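Long-range contacts in tail component (Lactobacillus phage J-1, PDB 5LY8), which probably recognises saccharides on the surface of its Lactobacillus host through carbohydrate-binding modules of the distal tail protein, the second of which forms this chain: residues D46-S51 with T210-G215; R111-L116 with S125-D130. All coordinates share one frame; numbering follows the deposited sequence.

Contact 1. Residues D46-S51 with T210-G215; sequences DANVQS and TAWFPG
W212 spans this contact: its indole reaches across to N48, V49 and Q50, within one sheet of the concanavalin-like β-sandwich of the module. The strand 49-50 and the strand 208-216 both pair with strand 73-81, the first parallel and the second antiparallel. The indole N-H supplies the polar link, W212 NE1 to V49 O at 3.1 Å. The bond is bent, with an N-H...O angle of 140°, and the donor sits 38° out of the carbonyl plane of V49. At the benzo end the amide of N48 comes in obliquely, its CG 3.5 Å from W212 CH2 and its CB 3.7 Å from CZ2. Q50 adds an off-centre CH-π contact, its CG 4.3 Å from the centroid of the five-membered ring of W212. One face of the indole is covered from its own segment, where P214 CG stands 3.4 Å above the ring plane and over its centre.

In W212, CG lies anti to the backbone N (chi1 178°), which carries the indole out toward 46-51. The polar ends of its neighbours are held by a second shell: N48 ND2 donates to T36 OG1 and F38 O, and Q50 OE1 is bonded to S77 OG and G34 N. These bonds leave the aliphatic part of Q50 against the indole while its amide is engaged beyond it. Strand 73-81 fixes the acceptor as well, since the backbone of V49 is hydrogen-bonded to W73 and G75. The same indole nitrogen, W212 NE1, makes a second, weak hydrogen bond to G75 O.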
ATOM      1  N   ASP A  46      13.573  15.821  -1.006  1.00 13.11           N
ATOM      2  CA  ASP A  46      12.635  16.756  -0.406  1.00 13.83           C
ATOM      3  C   ASP A  46      11.324  16.014  -0.121  1.00 13.75           C
ATOM      4  O   ASP A  46      11.144  14.839  -0.506  1.00 13.44           O
ATOM      5  CB  ASP A  46      12.461  17.978  -1.308  1.00 15.80           C
ATOM      6  CG  ASP A  46      13.759  18.772  -1.401  1.00 25.60           C
ATOM      7  OD1 ASP A  46      14.465  18.881  -0.367  1.00 25.61           O
ATOM      8  OD2 ASP A  46      14.121  19.172  -2.518  1.00 30.90           O
ATOM      9  N   ALA A  47      10.403  16.682   0.586  1.00 13.36           N
ATOM     10  CA  ALA A  47       9.185  16.053   1.045  1.00 12.92           C
ATOM     11  C   ALA A  47       8.367  15.393  -0.040  1.00 13.09           C
ATOM     12  O   ALA A  47       8.173  15.949  -1.109  1.00 13.44           O
ATOM     13  CB  ALA A  47       8.320  17.055   1.819  1.00 14.89           C
ATOM     14  N   ASN A  48       7.799  14.228   0.304  1.00 11.37           N
ATOM     15  CA  ASN A  48       6.881  13.514  -0.585  1.00 11.56           C
ATOM     16  C   ASN A  48       5.690  14.402  -0.950  1.00 13.39           C
ATOM     17  O   ASN A  48       5.164  15.108  -0.078  1.00 13.85           O
ATOM     18  CB  ASN A  48       6.339  12.282   0.138  1.00 11.73           C
ATOM     19  CG  ASN A  48       7.404  11.305   0.573  1.00 11.21           C
ATOM     20  OD1 ASN A  48       8.466  11.209  -0.057  1.00 11.43           O
ATOM     21  ND2 ASN A  48       7.124  10.561   1.645  1.00 11.93           N
ATOM     22  N   VAL A  49       5.218  14.307  -2.187  1.00 11.99           N
ATOM     23  CA  VAL A  49       4.050  15.070  -2.635  1.00 11.81           C
ATOM     24  C   VAL A  49       2.961  14.125  -3.102  1.00 12.73           C
ATOM     25  O   VAL A  49       3.226  13.139  -3.804  1.00 11.51           O
ATOM     26  CB  VAL A  49       4.431  16.115  -3.711  1.00 13.90           C
ATOM     27  CG1 VAL A  49       3.181  16.838  -4.241  1.00 14.27           C
ATOM     28  CG2 VAL A  49       5.402  17.146  -3.127  1.00 14.44           C
ATOM     29  N   GLN A  50       1.726  14.449  -2.718  1.00 11.75           N
ATOM     30  CA  GLN A  50       0.532  13.738  -3.152  1.00 11.41           C
ATOM     31  C   GLN A  50      -0.230  14.712  -4.040  1.00 13.51           C
ATOM     32  O   GLN A  50      -0.726  15.726  -3.549  1.00 13.39           O
ATOM     33  CB  GLN A  50      -0.340  13.358  -1.943  1.00 11.87           C
ATOM     34  CG  GLN A  50       0.388  12.494  -0.919  1.00 11.83           C
ATOM     35  CD  GLN A  50      -0.383  12.335   0.360  1.00 12.23           C
ATOM     36  OE1 GLN A  50      -1.487  11.792   0.385  1.00 12.15           O
ATOM     37  NE2 GLN A  50       0.191  12.811   1.460  1.00 13.03           N
ATOM     38  N   SER A  51      -0.217  14.472  -5.355  1.00 11.55           N
ATOM     39  CA  SER A  51      -0.898  15.366  -6.296  1.00 12.17           C
ATOM     40  C   SER A  51      -1.276  14.618  -7.539  1.00 13.04           C
ATOM     41  O   SER A  51      -0.692  13.591  -7.865  1.00 13.13           O
ATOM     42  CB  SER A  51      -0.005  16.550  -6.641  1.00 14.35           C
ATOM     43  OG  SER A  51       0.983  16.185  -7.583  1.00 15.37           O
ATOM     44  N   THR A 210      -4.261   4.874   3.308  1.00  9.97           N
ATOM     45  CA  THR A 210      -3.838   5.688   2.176  1.00  9.59           C
ATOM     46  C   THR A 210      -3.173   4.792   1.150  1.00 10.70           C
ATOM     47  O   THR A 210      -2.350   3.948   1.514  1.00 11.23           O
ATOM     48  CB  THR A 210      -2.809   6.766   2.591  1.00 10.59           C
ATOM     49  OG1 THR A 210      -3.410   7.686   3.508  1.00 11.38           O
ATOM     50  CG2 THR A 210      -2.264   7.569   1.381  1.00 11.28           C
ATOM     51  N   ALA A 211      -3.479   5.010  -0.137  1.00  9.42           N
ATOM     52  CA  ALA A 211      -2.784   4.384  -1.265  1.00  9.07           C
ATOM     53  C   ALA A 211      -2.103   5.527  -2.052  1.00  9.44           C
ATOM     54  O   ALA A 211      -2.786   6.522  -2.362  1.00 10.28           O
ATOM     55  CB  ALA A 211      -3.762   3.630  -2.140  1.00  9.56           C
ATOM     56  N   TRP A 212      -0.797   5.410  -2.348  1.00  9.43           N
ATOM     57  CA  TRP A 212      -0.051   6.490  -2.989  1.00  9.24           C
ATOM     58  C   TRP A 212       0.761   5.893  -4.122  1.00  9.82           C
ATOM     59  O   TRP A 212       1.404   4.859  -3.953  1.00  9.26           O
ATOM     60  CB  TRP A 212       0.834   7.179  -1.932  1.00  9.34           C
ATOM     61  CG  TRP A 212       1.717   8.293  -2.403  1.00  9.19           C
ATOM     62  CD1 TRP A 212       1.371   9.353  -3.207  1.00 10.78           C
ATOM     63  CD2 TRP A 212       3.095   8.473  -2.069  1.00  8.49           C
ATOM     64  NE1 TRP A 212       2.451  10.197  -3.373  1.00  9.99           N
ATOM     65  CE2 TRP A 212       3.527   9.672  -2.685  1.00  9.83           C
ATOM     66  CE3 TRP A 212       4.019   7.719  -1.324  1.00  9.12           C
ATOM     67  CZ2 TRP A 212       4.826  10.164  -2.531  1.00 10.00           C
ATOM     68  CZ3 TRP A 212       5.313   8.203  -1.190  1.00  9.78           C
ATOM     69  CH2 TRP A 212       5.716   9.395  -1.804  1.00 10.46           C
ATOM     70  N   PHE A 213       0.768   6.584  -5.285  1.00  9.22           N
ATOM     71  CA  PHE A 213       1.384   6.064  -6.498  1.00  8.76           C
ATOM     72  C   PHE A 213       2.336   7.077  -7.149  1.00 10.04           C
ATOM     73  O   PHE A 213       2.061   7.607  -8.228  1.00 10.80           O
ATOM     74  CB  PHE A 213       0.296   5.670  -7.492  1.00 10.23           C
ATOM     75  CG  PHE A 213      -0.639   4.608  -7.003  1.00  9.90           C
ATOM     76  CD1 PHE A 213      -1.772   4.939  -6.254  1.00 10.66           C
ATOM     77  CD2 PHE A 213      -0.370   3.276  -7.237  1.00 10.73           C
ATOM     78  CE1 PHE A 213      -2.644   3.950  -5.807  1.00 11.70           C
ATOM     79  CE2 PHE A 213      -1.232   2.284  -6.762  1.00 12.41           C
ATOM     80  CZ  PHE A 213      -2.354   2.632  -6.042  1.00 10.97           C
ATOM     81  N   PRO A 214       3.486   7.335  -6.532  1.00  9.06           N
ATOM     82  CA  PRO A 214       4.401   8.345  -7.081  1.00  9.60           C
ATOM     83  C   PRO A 214       5.414   7.864  -8.114  1.00 11.74           C
ATOM     84  O   PRO A 214       5.826   6.702  -8.139  1.00 11.27           O
ATOM     85  CB  PRO A 214       5.159   8.831  -5.833  1.00 10.22           C
ATOM     86  CG  PRO A 214       5.239   7.557  -4.974  1.00 11.22           C
ATOM     87  CD  PRO A 214       3.908   6.891  -5.178  1.00  9.99           C
ATOM     88  N   GLY A 215       5.849   8.827  -8.923  1.00 11.18           N
ATOM     89  CA  GLY A 215       7.046   8.732  -9.744  1.00 12.15           C
ATOM     90  C   GLY A 215       8.111   9.636  -9.142  1.00 13.34           C
ATOM     91  O   GLY A 215       7.845  10.375  -8.190  1.00 13.39           O
TER

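Contact 2. Residues R111-L116 with S125-D130. With MG (magnesium ion), chain B.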
ATOM      1  N   ARG A 111       6.908   3.765  -7.647  1.00 10.03           N
ATOM      2  CA  ARG A 111       6.686   3.268  -6.295  1.00  9.79           C
ATOM      3  C   ARG A 111       5.201   3.247  -6.033  1.00 10.45           C
ATOM      4  O   ARG A 111       4.484   4.138  -6.493  1.00  9.65           O
ATOM      5  CB  ARG A 111       7.383   4.219  -5.270  1.00 10.48           C
ATOM      6  CG  ARG A 111       7.057   3.974  -3.808  1.00 10.81           C
ATOM      7  CD  ARG A 111       7.788   4.992  -2.916  1.00 10.57           C
ATOM      8  NE  ARG A 111       7.669   4.636  -1.498  1.00 10.34           N
ATOM      9  CZ  ARG A 111       8.434   3.766  -0.871  1.00 10.05           C
ATOM     10  NH1 ARG A 111       9.445   3.178  -1.507  1.00 11.30           N
ATOM     11  NH2 ARG A 111       8.192   3.457   0.389  1.00 11.04           N
ATOM     12  N   PHE A 112       4.741   2.275  -5.226  1.00  9.50           N
ATOM     13  CA  PHE A 112       3.432   2.396  -4.600  1.00  8.99           C
ATOM     14  C   PHE A 112       3.540   2.078  -3.132  1.00  9.86           C
ATOM     15  O   PHE A 112       4.428   1.330  -2.712  1.00  9.62           O
ATOM     16  CB  PHE A 112       2.297   1.602  -5.276  1.00  9.81           C
ATOM     17  CG  PHE A 112       2.399   0.103  -5.290  1.00  9.65           C
ATOM     18  CD1 PHE A 112       2.264  -0.633  -4.118  1.00 11.36           C
ATOM     19  CD2 PHE A 112       2.479  -0.587  -6.490  1.00 11.22           C
ATOM     20  CE1 PHE A 112       2.301  -2.030  -4.145  1.00 11.42           C
ATOM     21  CE2 PHE A 112       2.453  -1.983  -6.516  1.00 11.71           C
ATOM     22  CZ  PHE A 112       2.342  -2.694  -5.347  1.00 11.04           C
ATOM     23  N   GLU A 113       2.647   2.691  -2.353  1.00  8.60           N
ATOM     24  CA  GLU A 113       2.466   2.414  -0.935  1.00  8.57           C
ATOM     25  C   GLU A 113       1.016   2.116  -0.675  1.00  9.55           C
ATOM     26  O   GLU A 113       0.139   2.859  -1.135  1.00  9.17           O
ATOM     27  CB  GLU A 113       2.884   3.597  -0.053  1.00  9.57           C
ATOM     28  CG  GLU A 113       4.368   3.890  -0.092  1.00 10.02           C
ATOM     29  CD  GLU A 113       4.794   5.030   0.805  1.00  8.59           C
ATOM     30  OE1 GLU A 113       3.946   5.589   1.549  1.00  9.22           O
ATOM     31  OE2 GLU A 113       6.001   5.381   0.743  1.00  9.40           O
ATOM     32  N   PHE A 114       0.761   1.059   0.104  1.00  8.74           N
ATOM     33  CA  PHE A 114      -0.546   0.778   0.691  1.00  8.72           C
ATOM     34  C   PHE A 114      -0.324   0.864   2.199  1.00  9.91           C
ATOM     35  O   PHE A 114       0.403   0.043   2.781  1.00  9.11           O
ATOM     36  CB  PHE A 114      -1.117  -0.567   0.256  1.00  9.43           C
ATOM     37  CG  PHE A 114      -1.488  -0.565  -1.211  1.00  9.52           C
ATOM     38  CD1 PHE A 114      -2.538   0.206  -1.667  1.00 10.38           C
ATOM     39  CD2 PHE A 114      -0.751  -1.286  -2.133  1.00 10.32           C
ATOM     40  CE1 PHE A 114      -2.867   0.239  -3.033  1.00 10.11           C
ATOM     41  CE2 PHE A 114      -1.091  -1.269  -3.501  1.00 10.31           C
ATOM     42  CZ  PHE A 114      -2.158  -0.515  -3.936  1.00 10.27           C
ATOM     43  N   ASN A 115      -0.913   1.902   2.817  1.00  9.52           N
ATOM     44  CA  ASN A 115      -0.656   2.264   4.200  1.00 10.14           C
ATOM     45  C   ASN A 115      -1.877   2.223   5.064  1.00 10.61           C
ATOM     46  O   ASN A 115      -2.968   2.602   4.621  1.00 10.80           O
ATOM     47  CB  ASN A 115      -0.124   3.723   4.219  1.00 10.15           C
ATOM     48  CG  ASN A 115       1.161   3.887   3.458  1.00  9.38           C
ATOM     49  OD1 ASN A 115       1.894   2.919   3.269  1.00  9.71           O
ATOM     50  ND2 ASN A 115       1.447   5.089   2.982  1.00 10.18           N
ATOM     51  N   LEU A 116      -1.676   1.786   6.313  1.00 10.20           N
ATOM     52  CA  LEU A 116      -2.690   1.835   7.367  1.00 10.07           C
ATOM     53  C   LEU A 116      -2.150   2.790   8.419  1.00 10.57           C
ATOM     54  O   LEU A 116      -0.961   2.736   8.776  1.00 11.18           O
ATOM     55  CB  LEU A 116      -2.971   0.451   7.943  1.00 10.36           C
ATOM     56  CG  LEU A 116      -3.613  -0.497   6.923  1.00 11.69           C
ATOM     57  CD1 LEU A 116      -3.608  -1.901   7.429  1.00 13.11           C
ATOM     58  CD2 LEU A 116      -5.046  -0.067   6.546  1.00 12.39           C
ATOM     59  N   SER A 125       3.052  -0.026   6.486  1.00 10.03           N
ATOM     60  CA  SER A 125       3.220   0.428   5.113  1.00  9.54           C
ATOM     61  C   SER A 125       3.820  -0.656   4.262  1.00 10.13           C
ATOM     62  O   SER A 125       4.946  -1.123   4.541  1.00 10.30           O
ATOM     63  CB  SER A 125       4.115   1.666   5.061  1.00  9.98           C
ATOM     64  OG  SER A 125       4.363   2.034   3.705  1.00 10.50           O
ATOM     65  N   LEU A 126       3.051  -1.079   3.239  1.00  9.51           N
ATOM     66  CA  LEU A 126       3.508  -2.051   2.249  1.00  9.17           C
ATOM     67  C   LEU A 126       3.963  -1.263   1.015  1.00  9.69           C
ATOM     68  O   LEU A 126       3.178  -0.468   0.497  1.00 10.28           O
ATOM     69  CB  LEU A 126       2.360  -3.002   1.896  1.00  9.61           C
ATOM     70  CG  LEU A 126       2.685  -4.181   0.975  1.00 11.26           C
ATOM     71  CD1 LEU A 126       1.594  -5.243   1.089  1.00 11.69           C
ATOM     72  CD2 LEU A 126       2.842  -3.762  -0.506  1.00 11.91           C
ATOM     73  N   ALA A 127       5.193  -1.456   0.563  1.00  9.65           N
ATOM     74  CA  ALA A 127       5.665  -0.765  -0.634  1.00  9.21           C
ATOM     75  C   ALA A 127       6.204  -1.724  -1.651  1.00 10.02           C
ATOM     76  O   ALA A 127       6.753  -2.776  -1.313  1.00 10.59           O
ATOM     77  CB  ALA A 127       6.728   0.283  -0.280  1.00 10.75           C
ATOM     78  N   LEU A 128       6.048  -1.349  -2.934  1.00  9.96           N
ATOM     79  CA  LEU A 128       6.752  -1.966  -4.038  1.00 10.05           C
ATOM     80  C   LEU A 128       7.418  -0.831  -4.790  1.00 10.51           C
ATOM     81  O   LEU A 128       6.779   0.207  -5.009  1.00 10.48           O
ATOM     82  CB  LEU A 128       5.818  -2.736  -4.981  1.00  9.97           C
ATOM     83  CG  LEU A 128       6.503  -3.514  -6.095  1.00 11.00           C
ATOM     84  CD1 LEU A 128       7.272  -4.733  -5.559  1.00 12.69           C
ATOM     85  CD2 LEU A 128       5.501  -3.987  -7.142  1.00 12.78           C
ATOM     86  N   PHE A 129       8.673  -0.983  -5.171  1.00 10.66           N
ATOM     87  CA  PHE A 129       9.325   0.092  -5.890  1.00 10.90           C
ATOM     88  C   PHE A 129      10.477  -0.402  -6.776  1.00 12.29           C
ATOM     89  O   PHE A 129      11.086  -1.394  -6.532  1.00 11.52           O
ATOM     90  CB  PHE A 129       9.832   1.192  -4.926  1.00 11.83           C
ATOM     91  CG  PHE A 129      10.828   0.699  -3.918  1.00 12.47           C
ATOM     92  CD1 PHE A 129      10.423   0.168  -2.676  1.00 15.78           C
ATOM     93  CD2 PHE A 129      12.186   0.759  -4.194  1.00 14.26           C
ATOM     94  CE1 PHE A 129      11.410  -0.270  -1.766  1.00 17.10           C
ATOM     95  CE2 PHE A 129      13.114   0.305  -3.278  1.00 18.47           C
ATOM     96  CZ  PHE A 129      12.723  -0.183  -2.106  1.00 17.40           C
ATOM     97  N   ASP A 130      10.666   0.368  -7.837  1.00 12.82           N
ATOM     98  CA  ASP A 130      11.769   0.248  -8.802  1.00 11.31           C
ATOM     99  C   ASP A 130      12.336   1.663  -8.801  1.00 11.61           C
ATOM    100  O   ASP A 130      11.796   2.537  -9.377  1.00 11.60           O
ATOM    101  CB  ASP A 130      11.305  -0.215 -10.199  1.00 12.88           C
ATOM    102  CG  ASP A 130      12.480  -0.304 -11.213  1.00 13.63           C
ATOM    103  OD1 ASP A 130      13.514   0.135 -10.933  1.00 15.11           O
ATOM    104  OD2 ASP A 130      12.316  -0.842 -12.300  1.00 19.18           O
TER
HETATM  105 MG    MG B 301      14.053   0.650 -13.374  1.00 14.93          MG
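F112 and F114 pair with L128 and L126 in the antiparallel β-hairpin formed by strands 110-118 and 121-130, in the interior of the module. Each pair is closed by two reciprocal backbone hydrogen bonds; F112 N to L128 O and F114 N to L126 O are both 2.9 Å.

Apolar contacts occupy the face that carries these four side chains. L128 CB lies over the ring of F112, 3.8 Å from its centroid and offset toward the rim, while L126 CD2 meets the ring edge at CE1. The other face is mixed, with R111, E113, N115 and S125 beside A127 and F129. R111, extended from CG to NE, runs beside F129, bringing NH1 3.4 Å from F129 CD1; A127 CB lies over a face of the guanidinium. R111 NE and NH2 both grip E113 OE2 side-on in a salt bridge, and N115 ND2 donates to E113 OE1 almost straight (175°). Backbone N-H groups of A37 and F38 also bind this buried carboxylate, which probably stabilises its negative charge. Across the hairpin S125 OG donates to N115 OD1 at 2.7 Å.

At the end of the strand, D130 holds a magnesium ion through both OD1 and OD2, alongside carbonyl oxygens of A106, E108, S132 and N135.

Strand 208-216 connects the two contacts: it supplies one side of contact 1 and is the antiparallel neighbour of strand 110-118 in contact 2, joined to it by probable backbone bonds from N115 N to T210 O and from E113 N to W212 O. Contact 2 is nested in sequence inside the loop closed by contact 1. It is wholly buried near the centre of the chain and combines regular main-chain pairing with two chemically distinct faces. Contact 1, farther out and partly buried, depends on one indole and a single side-chain-to-backbone bond. A211 CB packs on F114 CE1 between them, and of the two contacts, only contact 2 holds a magnesium ligand, D130.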